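Local coordinates for protein pyridoxal kinase (Entamoeba histolytica, PDB 4S1H) that probably uses ATP to phosphorylate pyridoxal, as a magnesium-dependent kinase of the ribokinase clan that is captured with ADP, at residues Tyr107-Gly118 against Tyr136-Glu146; Cys13-Cys21 against Thr214-Tyr222. All blocks are in the same frame, centred on the assembly; numbering follows the deposited sequence.

Interaction 1 (Tyr107-Gly118 against Tyr136-Glu146); sequences YFLCDPILGDNG and YADIITPNATE. With MG (magnesium ion), chain D; MG (magnesium ion), chain E; ADP (adenosine-5'-diphosphate), chain C.
A137 sets its CB over one face of the F108 ring, where strand 139-140 comes alongside strand 107-110 as the outermost parallel strand of the ribokinase-like central sheet. D138, with CG beside its own backbone N (chi1 -65°), turns OD2 onto F108 N at 2.8 Å; K101 forms a salt bridge with the same oxygen. D138 CB lies over the Y107 ring, a CH-pi contact. I139 pairs with L109 and I140 with C110; I139 O accepts from C110 N at 3.0 Å, and the L109 and I139 side chains run side by side. At T141 the strand gives way to the active site. T141 OG1 donates to D111 OD1 (2.7 Å) from above the carboxylate plane, while T141 O and D111 OD1 bind one magnesium ion directly, four waters completing its shell. N143 and E146 form a capping box at the start of helix 144-151. N143 ND2 gives one N-H to G115 O (2.9 Å), within its own amide plane, and the other to ADP O1B (3.1 Å), so its amide joins strand 115-116 to the beta-phosphate; D116 OD2 meets the second magnesium nearby. T145 OG1 accepts from G118 N. E146 grips the loop with one oxygen: OE2 takes L114 N from above the carboxylate plane at 2.9 Å and G115 N on its anti side at 3.3 Å.

Interaction 2 (Cys13-Cys21 against Thr214-Tyr222); sequences CSGFVGNRC and TGVGDTLTY. With ADP (adenosine-5'-diphosphate), chain C.
This is a buried meeting of two helix starts: the loop and first turn of helix 18-28 pack against the N-terminal turns of helix 216-229, beside the ADP site. One backbone-to-side-chain bond joins them. G18 N donates to D218 OD2 at 2.8 Å, nearly straight (170°) yet arriving from well above the carboxylate plane. With CG anti to the carbonyl carbon (chi1 -56°), the D218 carboxylate leans toward the 17-18 corner. Next to this bond V17 lays CG1 on T214 CG2 at 3.6 Å, an apolar touch at the more open end of the contact. Deeper in, C21 points SG between G215 and T219, its nearest neighbour there being T219 OG1 at 3.7 Å. That hydroxyl is already engaged: T219 OG1 folds back one turn to donate to G215 O (2.8 Å), which T219 N also reaches from the opposite face of the carbonyl. G215 brings its CA to 3.7 Å from F16 O. On the far side of D218, the Y222 ring slants past G18 O, with CE2 at 3.6 Å, and its hydroxyl and N19 OD1 are both hydrogen-bonded to T7 OG1 of strand 5-9. At the N-terminal end of helix 216-229, G217 N donates to ADP O2B at 3.0 Å. G215-V216-G217-D218 fits the G-X-G-D motif of the ribokinase superfamily, the helix start that in relatives forms the anion hole, and that here probably does the same beside the beta-phosphate.

Interactions 1 and 2 are centred about 14 Å apart and converge on the beta-phosphate of ADP: N143 of interaction 1 donates to one of its oxygens and G217 of interaction 2 to another. Their side chains also touch directly. T221 OG1 lies 2.8 Å from D111 OD2, a probable though weak hydrogen bond, and T221 CG2 packs on L109 CD2 at 3.6 Å. D218 OD1 comes within 3.7 Å of D111 OD2, so two carboxylates stand together, and the D218 side chain is about 6 Å from a bound magnesium ion. Helix 216-229 thus packs directly, through T221, on L109 and on D111, a ligand of one magnesium ion.

Interaction 1 (Tyr107-Gly118 against Tyr136-Glu146)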
loop_
_atom_site.group_PDB
_atom_site.type_symbol
_atom_site.label_atom_id
_atom_site.label_comp_id
_atom_site.label_asym_id
_atom_site.label_seq_id
_atom_site.Cartn_x
_atom_site.Cartn_y
_atom_site.Cartn_z
ATOM N N TYR A 107 10.779 -4.107 18.740
ATOM C CA TYR A 107 10.485 -5.504 18.479
ATOM C C TYR A 107 10.619 -5.775 16.965
ATOM O O TYR A 107 9.870 -5.240 16.149
ATOM C CB TYR A 107 9.081 -5.837 18.987
ATOM C CG TYR A 107 8.683 -7.308 18.951
ATOM C CD1 TYR A 107 8.960 -8.163 20.026
ATOM C CD2 TYR A 107 7.977 -7.840 17.869
ATOM C CE1 TYR A 107 8.574 -9.503 19.991
ATOM C CE2 TYR A 107 7.595 -9.184 17.825
ATOM C CZ TYR A 107 7.885 -10.005 18.893
ATOM O OH TYR A 107 7.496 -11.327 18.855
ATOM N N PHE A 108 11.573 -6.622 16.588
ATOM C CA PHE A 108 11.857 -6.911 15.190
ATOM C C PHE A 108 11.406 -8.310 14.827
ATOM O O PHE A 108 11.926 -9.304 15.359
ATOM C CB PHE A 108 13.337 -6.675 14.930
ATOM C CG PHE A 108 13.832 -7.090 13.558
ATOM C CD1 PHE A 108 13.009 -7.117 12.427
ATOM C CD2 PHE A 108 15.173 -7.468 13.409
ATOM C CE1 PHE A 108 13.516 -7.490 11.189
ATOM C CE2 PHE A 108 15.672 -7.791 12.165
ATOM C CZ PHE A 108 14.849 -7.800 11.054
ATOM N N LEU A 109 10.392 -8.384 13.978
ATOM C CA LEU A 109 9.942 -9.617 13.352
ATOM C C LEU A 109 10.597 -9.714 11.990
ATOM O O LEU A 109 10.309 -8.915 11.093
ATOM C CB LEU A 109 8.410 -9.629 13.220
ATOM C CG LEU A 109 7.743 -10.924 12.715
ATOM C CD1 LEU A 109 6.251 -10.856 12.997
ATOM C CD2 LEU A 109 7.976 -11.205 11.251
ATOM N N CYS A 110 11.469 -10.684 11.811
ATOM C CA CYS A 110 12.131 -10.952 10.554
ATOM C C CYS A 110 11.415 -12.106 9.880
ATOM O O CYS A 110 11.380 -13.223 10.412
ATOM C CB CYS A 110 13.615 -11.266 10.758
ATOM S SG CYS A 110 14.515 -11.573 9.228
ATOM N N ASP A 111 10.817 -11.847 8.735
ATOM C CA ASP A 111 10.175 -12.899 7.953
ATOM C C ASP A 111 11.089 -13.195 6.775
ATOM O O ASP A 111 11.065 -12.483 5.779
ATOM C CB ASP A 111 8.834 -12.361 7.453
ATOM C CG ASP A 111 7.973 -13.406 6.850
ATOM O OD1 ASP A 111 8.165 -14.600 7.164
ATOM O OD2 ASP A 111 7.020 -13.031 6.107
ATOM N N PRO A 112 11.937 -14.218 6.888
ATOM C CA PRO A 112 12.872 -14.516 5.814
ATOM C C PRO A 112 12.101 -15.107 4.640
ATOM O O PRO A 112 11.392 -16.078 4.811
ATOM C CB PRO A 112 13.821 -15.515 6.451
ATOM C CG PRO A 112 13.020 -16.206 7.501
ATOM C CD PRO A 112 11.948 -15.234 7.940
ATOM N N ILE A 113 12.224 -14.493 3.475
ATOM C CA ILE A 113 11.553 -14.948 2.257
ATOM C C ILE A 113 12.623 -15.466 1.326
ATOM O O ILE A 113 13.340 -14.716 0.674
ATOM C CB ILE A 113 10.751 -13.835 1.552
ATOM C CG1 ILE A 113 9.864 -13.103 2.556
ATOM C CG2 ILE A 113 9.943 -14.419 0.401
ATOM C CD1 ILE A 113 8.878 -13.980 3.290
ATOM N N LEU A 114 12.734 -16.774 1.284
ATOM C CA LEU A 114 13.782 -17.407 0.502
ATOM C C LEU A 114 13.249 -18.456 -0.469
ATOM O O LEU A 114 13.800 -18.621 -1.556
ATOM C CB LEU A 114 14.823 -18.029 1.417
ATOM C CG LEU A 114 15.512 -17.092 2.400
ATOM C CD1 LEU A 114 16.419 -17.906 3.292
ATOM C CD2 LEU A 114 16.309 -16.046 1.660
ATOM N N GLY A 115 12.191 -19.167 -0.099
ATOM C CA GLY A 115 11.675 -20.218 -0.980
ATOM C C GLY A 115 10.595 -21.053 -0.332
ATOM O O GLY A 115 10.121 -20.767 0.758
ATOM N N ASP A 116 10.211 -22.105 -1.024
ATOM C CA ASP A 116 9.182 -23.009 -0.546
ATOM C C ASP A 116 9.286 -24.310 -1.315
ATOM O O ASP A 116 9.905 -24.372 -2.384
ATOM C CB ASP A 116 7.793 -22.385 -0.747
ATOM C CG ASP A 116 6.757 -22.907 0.239
ATOM O OD1 ASP A 116 7.048 -23.882 0.984
ATOM O OD2 ASP A 116 5.655 -22.302 0.295
ATOM N N ASN A 117 8.680 -25.357 -0.765
ATOM C CA ASN A 117 8.669 -26.683 -1.412
ATOM C C ASN A 117 10.082 -27.176 -1.782
ATOM O O ASN A 117 10.303 -27.764 -2.843
ATOM C CB ASN A 117 7.736 -26.635 -2.632
ATOM C CG ASN A 117 6.330 -26.189 -2.273
ATOM O OD1 ASN A 117 5.733 -25.411 -3.004
ATOM N ND2 ASN A 117 5.807 -26.654 -1.131
ATOM N N GLY A 118 11.039 -26.888 -0.904
ATOM C CA GLY A 118 12.440 -27.257 -1.100
ATOM C C GLY A 118 13.236 -26.505 -2.157
ATOM O O GLY A 118 14.381 -26.873 -2.420
ATOM N N TYR A 136 19.485 -10.422 14.509
ATOM C CA TYR A 136 18.991 -9.246 15.190
ATOM C C TYR A 136 17.506 -9.325 15.571
ATOM O O TYR A 136 17.014 -8.462 16.268
ATOM C CB TYR A 136 19.275 -7.998 14.331
ATOM C CG TYR A 136 20.763 -7.832 14.043
ATOM C CD1 TYR A 136 21.611 -7.168 14.940
ATOM C CD2 TYR A 136 21.332 -8.392 12.910
ATOM C CE1 TYR A 136 22.972 -7.041 14.688
ATOM C CE2 TYR A 136 22.687 -8.275 12.650
ATOM C CZ TYR A 136 23.509 -7.603 13.537
ATOM O OH TYR A 136 24.859 -7.493 13.250
ATOM N N ALA A 137 16.805 -10.368 15.138
ATOM C CA ALA A 137 15.360 -10.479 15.318
ATOM C C ALA A 137 14.929 -10.945 16.692
ATOM O O ALA A 137 15.581 -11.789 17.331
ATOM C CB ALA A 137 14.775 -11.407 14.255
ATOM N N ASP A 138 13.799 -10.422 17.133
ATOM C CA ASP A 138 13.117 -10.900 18.325
ATOM C C ASP A 138 12.309 -12.181 18.052
ATOM O O ASP A 138 12.127 -13.014 18.936
ATOM C CB ASP A 138 12.256 -9.780 18.859
ATOM C CG ASP A 138 13.094 -8.603 19.334
ATOM O OD1 ASP A 138 13.672 -8.700 20.460
ATOM O OD2 ASP A 138 13.264 -7.645 18.555
ATOM N N ILE A 139 11.833 -12.321 16.820
ATOM C CA ILE A 139 11.094 -13.469 16.350
ATOM C C ILE A 139 11.323 -13.617 14.857
ATOM O O ILE A 139 11.411 -12.596 14.109
ATOM C CB ILE A 139 9.609 -13.337 16.694
ATOM C CG1 ILE A 139 8.828 -14.559 16.267
ATOM C CG2 ILE A 139 9.012 -12.072 16.058
ATOM C CD1 ILE A 139 7.420 -14.590 16.801
ATOM N N ILE A 140 11.391 -14.849 14.388
ATOM C CA ILE A 140 11.471 -15.109 12.967
ATOM C C ILE A 140 10.343 -16.032 12.547
ATOM O O ILE A 140 9.932 -16.890 13.341
ATOM C CB ILE A 140 12.847 -15.625 12.514
ATOM C CG1 ILE A 140 13.175 -17.015 13.085
ATOM C CG2 ILE A 140 13.939 -14.647 12.927
ATOM C CD1 ILE A 140 14.401 -17.619 12.424
ATOM N N THR A 141 9.881 -15.909 11.297
ATOM C CA THR A 141 8.698 -16.651 10.793
ATOM C C THR A 141 8.946 -17.396 9.471
ATOM O O THR A 141 8.208 -17.181 8.474
ATOM C CB THR A 141 7.494 -15.700 10.655
ATOM O OG1 THR A 141 7.866 -14.619 9.803
ATOM C CG2 THR A 141 7.082 -15.115 11.981
ATOM N N PRO A 142 9.976 -18.239 9.414
ATOM C CA PRO A 142 10.214 -19.010 8.206
ATOM C C PRO A 142 9.205 -20.158 8.035
ATOM O O PRO A 142 8.722 -20.709 9.027
ATOM C CB PRO A 142 11.582 -19.642 8.481
ATOM C CG PRO A 142 11.578 -19.865 9.962
ATOM C CD PRO A 142 10.881 -18.653 10.509
ATOM N N ASN A 143 8.970 -20.573 6.794
ATOM C CA ASN A 143 8.452 -21.903 6.527
ATOM C C ASN A 143 9.573 -22.963 6.679
ATOM O O ASN A 143 10.746 -22.630 6.939
ATOM C CB ASN A 143 7.733 -21.968 5.160
ATOM C CG ASN A 143 8.672 -21.781 3.983
ATOM O OD1 ASN A 143 9.866 -22.082 4.062
ATOM N ND2 ASN A 143 8.138 -21.252 2.881
ATOM N N ALA A 144 9.230 -24.242 6.533
ATOM C CA ALA A 144 10.209 -25.305 6.738
ATOM C C ALA A 144 11.387 -25.214 5.762
ATOM O O ALA A 144 12.538 -25.429 6.140
ATOM C CB ALA A 144 9.560 -26.657 6.649
ATOM N N THR A 145 11.101 -24.863 4.514
ATOM C CA THR A 145 12.146 -24.723 3.513
ATOM C C THR A 145 13.155 -23.627 3.887
ATOM O O THR A 145 14.374 -23.803 3.760
ATOM C CB THR A 145 11.528 -24.418 2.136
ATOM O OG1 THR A 145 10.787 -25.563 1.691
ATOM C CG2 THR A 145 12.600 -24.127 1.111
ATOM N N GLU A 146 12.611 -22.500 4.328
ATOM C CA GLU A 146 13.415 -21.358 4.712
ATOM C C GLU A 146 14.271 -21.697 5.925
ATOM O O GLU A 146 15.470 -21.381 5.929
ATOM C CB GLU A 146 12.551 -20.113 4.891
ATOM C CG GLU A 146 12.013 -19.675 3.550
ATOM C CD GLU A 146 10.755 -18.862 3.597
ATOM O OE1 GLU A 146 10.050 -18.886 4.638
ATOM O OE2 GLU A 146 10.511 -18.191 2.556
HETATM MG MG MG D . 7.276 -16.337 6.742
HETATM MG MG MG E . 4.125 -22.093 1.860
HETATM P PB ADP C . 4.828 -19.109 3.043
HETATM O O1B ADP C . 5.193 -20.435 2.414
HETATM O O2B ADP C . 4.096 -18.175 2.094
HETATM O O3B ADP C . 5.984 -18.524 3.795
HETATM P PA ADP C . 3.184 -20.875 4.652
HETATM O O1A ADP C . 4.007 -21.354 5.817
HETATM O O2A ADP C . 3.036 -21.748 3.450
HETATM O O3A ADP C . 3.733 -19.426 4.172
HETATM O "O5'" ADP C . 1.733 -20.484 5.149
HETATM C "C5'" ADP C . 1.473 -19.589 6.211
HETATM C "C4'" ADP C . 0.204 -20.052 6.869
HETATM O "O4'" ADP C . -0.850 -20.064 5.905
HETATM C "C3'" ADP C . 0.324 -21.487 7.371
HETATM O "O3'" ADP C . 0.800 -21.525 8.721
HETATM C "C2'" ADP C . -1.076 -21.996 7.212
HETATM O "O2'" ADP C . -1.854 -21.617 8.338
HETATM C "C1'" ADP C . -1.614 -21.257 5.999
HETATM N N9 ADP C . -1.548 -22.009 4.724
HETATM C C8 ADP C . -0.693 -21.879 3.700
HETATM N N7 ADP C . -0.984 -22.738 2.692
HETATM C C5 ADP C . -2.063 -23.432 3.080
HETATM C C6 ADP C . -2.915 -24.495 2.496
HETATM N N6 ADP C . -2.625 -24.984 1.272
HETATM N N1 ADP C . -3.946 -24.945 3.242
HETATM C C2 ADP C . -4.225 -24.449 4.480
HETATM N N3 ADP C . -3.495 -23.476 5.063
HETATM C C4 ADP C . -2.430 -22.946 4.415
HETATM O O HOH W 1 6.194 -15.446 5.028
HETATM O O HOH W 2 8.521 -25.104 3.081
HETATM O O HOH W 3 5.166 -23.436 2.998
HETATM O O HOH W 4 8.740 -16.852 5.521
HETATM O O HOH W 5 5.435 -15.677 7.980
HETATM O O HOH W 6 6.301 -18.121 6.462
#

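Interaction 2 (Cys13-Cys21 against Thr214-Tyr222)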
loop_
_atom_site.group_PDB
_atom_site.type_symbol
_atom_site.label_atom_id
_atom_site.label_comp_id
_atom_site.label_asym_id
_atom_site.label_seq_id
_atom_site.Cartn_x
_atom_site.Cartn_y
_atom_site.Cartn_z
ATOM N N CYS A 13 2.031 -4.249 -7.976
ATOM C CA CYS A 13 0.944 -3.313 -8.377
ATOM C C CYS A 13 -0.439 -3.936 -8.379
ATOM O O CYS A 13 -1.434 -3.306 -8.050
ATOM C CB CYS A 13 1.214 -2.718 -9.762
ATOM S SG CYS A 13 2.773 -1.837 -9.871
ATOM N N SER A 14 -0.488 -5.225 -8.724
ATOM C CA SER A 14 -1.692 -6.021 -8.756
ATOM C C SER A 14 -1.456 -7.241 -7.883
ATOM O O SER A 14 -0.329 -7.778 -7.819
ATOM C CB SER A 14 -1.964 -6.468 -10.168
ATOM O OG SER A 14 -3.164 -7.216 -10.288
ATOM N N GLY A 15 -2.502 -7.632 -7.192
ATOM C CA GLY A 15 -2.394 -8.716 -6.217
ATOM C C GLY A 15 -1.739 -8.398 -4.895
ATOM O O GLY A 15 -1.515 -7.245 -4.530
ATOM N N PHE A 16 -1.432 -9.444 -4.136
ATOM C CA PHE A 16 -1.172 -9.304 -2.707
ATOM C C PHE A 16 0.000 -10.195 -2.299
ATOM O O PHE A 16 -0.140 -11.408 -2.096
ATOM C CB PHE A 16 -2.450 -9.604 -1.902
ATOM C CG PHE A 16 -3.695 -9.002 -2.508
ATOM C CD1 PHE A 16 -3.921 -7.646 -2.427
ATOM C CD2 PHE A 16 -4.581 -9.786 -3.253
ATOM C CE1 PHE A 16 -5.041 -7.076 -3.030
ATOM C CE2 PHE A 16 -5.708 -9.230 -3.856
ATOM C CZ PHE A 16 -5.936 -7.862 -3.744
ATOM N N VAL A 17 1.160 -9.569 -2.190
ATOM C CA VAL A 17 2.338 -10.137 -1.495
ATOM C C VAL A 17 3.039 -9.027 -0.735
ATOM O O VAL A 17 2.740 -7.838 -0.948
ATOM C CB VAL A 17 3.338 -10.836 -2.456
ATOM C CG1 VAL A 17 2.675 -12.002 -3.175
ATOM C CG2 VAL A 17 3.933 -9.861 -3.454
ATOM N N GLY A 18 3.962 -9.427 0.150
ATOM C CA GLY A 18 4.876 -8.552 0.814
ATOM C C GLY A 18 4.253 -7.332 1.453
ATOM O O GLY A 18 3.228 -7.411 2.163
ATOM N N ASN A 19 4.855 -6.183 1.172
ATOM C CA ASN A 19 4.342 -4.937 1.748
ATOM C C ASN A 19 2.928 -4.539 1.308
ATOM O O ASN A 19 2.280 -3.787 2.014
ATOM C CB ASN A 19 5.309 -3.758 1.549
ATOM C CG ASN A 19 6.101 -3.430 2.786
ATOM O OD1 ASN A 19 5.795 -3.892 3.884
ATOM N ND2 ASN A 19 7.116 -2.619 2.624
ATOM N N ARG A 20 2.436 -5.053 0.191
ATOM C CA ARG A 20 1.048 -4.840 -0.188
ATOM C C ARG A 20 0.086 -5.519 0.797
ATOM O O ARG A 20 -0.894 -4.913 1.229
ATOM C CB ARG A 20 0.817 -5.236 -1.631
ATOM C CG ARG A 20 -0.505 -4.870 -2.201
ATOM C CD ARG A 20 -0.691 -3.379 -2.523
ATOM N NE ARG A 20 -2.127 -3.303 -2.825
ATOM C CZ ARG A 20 -3.091 -2.739 -2.094
ATOM N NH1 ARG A 20 -2.829 -2.047 -0.979
ATOM N NH2 ARG A 20 -4.341 -2.904 -2.480
ATOM N N CYS A 21 0.363 -6.777 1.158
ATOM C CA CYS A 21 -0.324 -7.433 2.297
ATOM C C CYS A 21 -0.205 -6.614 3.570
ATOM O O CYS A 21 -1.175 -6.438 4.293
ATOM C CB CYS A 21 0.228 -8.835 2.550
ATOM S SG CYS A 21 -0.103 -9.940 1.192
ATOM N N THR A 214 -0.097 -17.933 -2.792
ATOM C CA THR A 214 0.956 -16.954 -2.769
ATOM C C THR A 214 0.523 -15.805 -1.829
ATOM O O THR A 214 -0.655 -15.474 -1.729
ATOM C CB THR A 214 1.251 -16.482 -4.211
ATOM O OG1 THR A 214 1.665 -17.611 -5.000
ATOM C CG2 THR A 214 2.337 -15.425 -4.235
ATOM N N GLY A 215 1.478 -15.280 -1.086
ATOM C CA GLY A 215 1.207 -14.239 -0.083
ATOM C C GLY A 215 0.648 -14.695 1.257
ATOM O O GLY A 215 0.293 -13.873 2.115
ATOM N N VAL A 216 0.546 -15.999 1.464
ATOM C CA VAL A 216 -0.067 -16.492 2.707
ATOM C C VAL A 216 0.832 -16.302 3.918
ATOM O O VAL A 216 0.387 -15.892 4.995
ATOM C CB VAL A 216 -0.543 -17.961 2.597
ATOM C CG1 VAL A 216 -1.860 -18.010 1.870
ATOM C CG2 VAL A 216 0.478 -18.875 1.908
ATOM N N GLY A 217 2.117 -16.588 3.757
ATOM C CA GLY A 217 3.072 -16.325 4.803
ATOM C C GLY A 217 3.175 -14.862 5.145
ATOM O O GLY A 217 3.324 -14.505 6.301
ATOM N N ASP A 218 3.128 -14.017 4.121
ATOM C CA ASP A 218 3.147 -12.575 4.358
ATOM C C ASP A 218 1.913 -12.137 5.164
ATOM O O ASP A 218 2.019 -11.351 6.109
ATOM C CB ASP A 218 3.219 -11.822 3.006
ATOM C CG ASP A 218 4.433 -12.249 2.154
ATOM O OD1 ASP A 218 5.445 -12.730 2.748
ATOM O OD2 ASP A 218 4.373 -12.114 0.895
ATOM N N THR A 219 0.755 -12.630 4.767
ATOM C CA THR A 219 -0.504 -12.321 5.438
ATOM C C THR A 219 -0.432 -12.774 6.893
ATOM O O THR A 219 -0.742 -12.015 7.795
ATOM C CB THR A 219 -1.665 -12.958 4.679
ATOM O OG1 THR A 219 -1.724 -12.388 3.366
ATOM C CG2 THR A 219 -2.978 -12.785 5.403
ATOM N N LEU A 220 0.044 -13.993 7.133
ATOM C CA LEU A 220 0.250 -14.450 8.515
ATOM C C LEU A 220 1.117 -13.484 9.337
ATOM O O LEU A 220 0.762 -13.128 10.476
ATOM C CB LEU A 220 0.878 -15.868 8.571
ATOM C CG LEU A 220 1.284 -16.424 9.963
ATOM C CD1 LEU A 220 0.111 -16.458 10.922
ATOM C CD2 LEU A 220 1.914 -17.787 9.812
ATOM N N THR A 221 2.249 -13.085 8.767
ATOM C CA THR A 221 3.196 -12.216 9.418
ATOM C C THR A 221 2.501 -10.924 9.883
ATOM O O THR A 221 2.671 -10.532 11.047
ATOM C CB THR A 221 4.328 -11.860 8.453
ATOM O OG1 THR A 221 5.155 -13.005 8.235
ATOM C CG2 THR A 221 5.187 -10.708 8.966
ATOM N N TYR A 222 1.737 -10.275 9.008
ATOM C CA TYR A 222 1.144 -8.971 9.393
ATOM C C TYR A 222 -0.063 -9.084 10.319
ATOM O O TYR A 222 -0.245 -8.239 11.180
ATOM C CB TYR A 222 0.832 -8.115 8.163
ATOM C CG TYR A 222 2.114 -7.698 7.496
ATOM C CD1 TYR A 222 2.938 -6.705 8.063
ATOM C CD2 TYR A 222 2.529 -8.295 6.329
ATOM C CE1 TYR A 222 4.148 -6.343 7.460
ATOM C CE2 TYR A 222 3.734 -7.939 5.729
ATOM C CZ TYR A 222 4.528 -6.978 6.305
ATOM O OH TYR A 222 5.713 -6.610 5.726
HETATM P PB ADP C . 4.828 -19.109 3.043
HETATM O O1B ADP C . 5.193 -20.435 2.414
HETATM O O2B ADP C . 4.096 -18.175 2.094
HETATM O O3B ADP C . 5.984 -18.524 3.795
HETATM P PA ADP C . 3.184 -20.875 4.652
HETATM O O1A ADP C . 4.007 -21.354 5.817
HETATM O O2A ADP C . 3.036 -21.748 3.450
HETATM O O3A ADP C . 3.733 -19.426 4.172
HETATM O "O5'" ADP C . 1.733 -20.484 5.149
HETATM C "C5'" ADP C . 1.473 -19.589 6.211
HETATM C "C4'" ADP C . 0.204 -20.052 6.869
HETATM O "O4'" ADP C . -0.850 -20.064 5.905
HETATM C "C3'" ADP C . 0.324 -21.487 7.371
HETATM O "O3'" ADP C . 0.800 -21.525 8.721
HETATM C "C2'" ADP C . -1.076 -21.996 7.212
HETATM O "O2'" ADP C . -1.854 -21.617 8.338
HETATM C "C1'" ADP C . -1.614 -21.257 5.999
HETATM N N9 ADP C . -1.548 -22.009 4.724
HETATM C C8 ADP C . -0.693 -21.879 3.700
HETATM N N7 ADP C . -0.984 -22.738 2.692
HETATM C C5 ADP C . -2.063 -23.432 3.080
HETATM C C6 ADP C . -2.915 -24.495 2.496
HETATM N N6 ADP C . -2.625 -24.984 1.272
HETATM N N1 ADP C . -3.946 -24.945 3.242
HETATM C C2 ADP C . -4.225 -24.449 4.480
HETATM N N3 ADP C . -3.495 -23.476 5.063
HETATM C C4 ADP C . -2.430 -22.946 4.415
#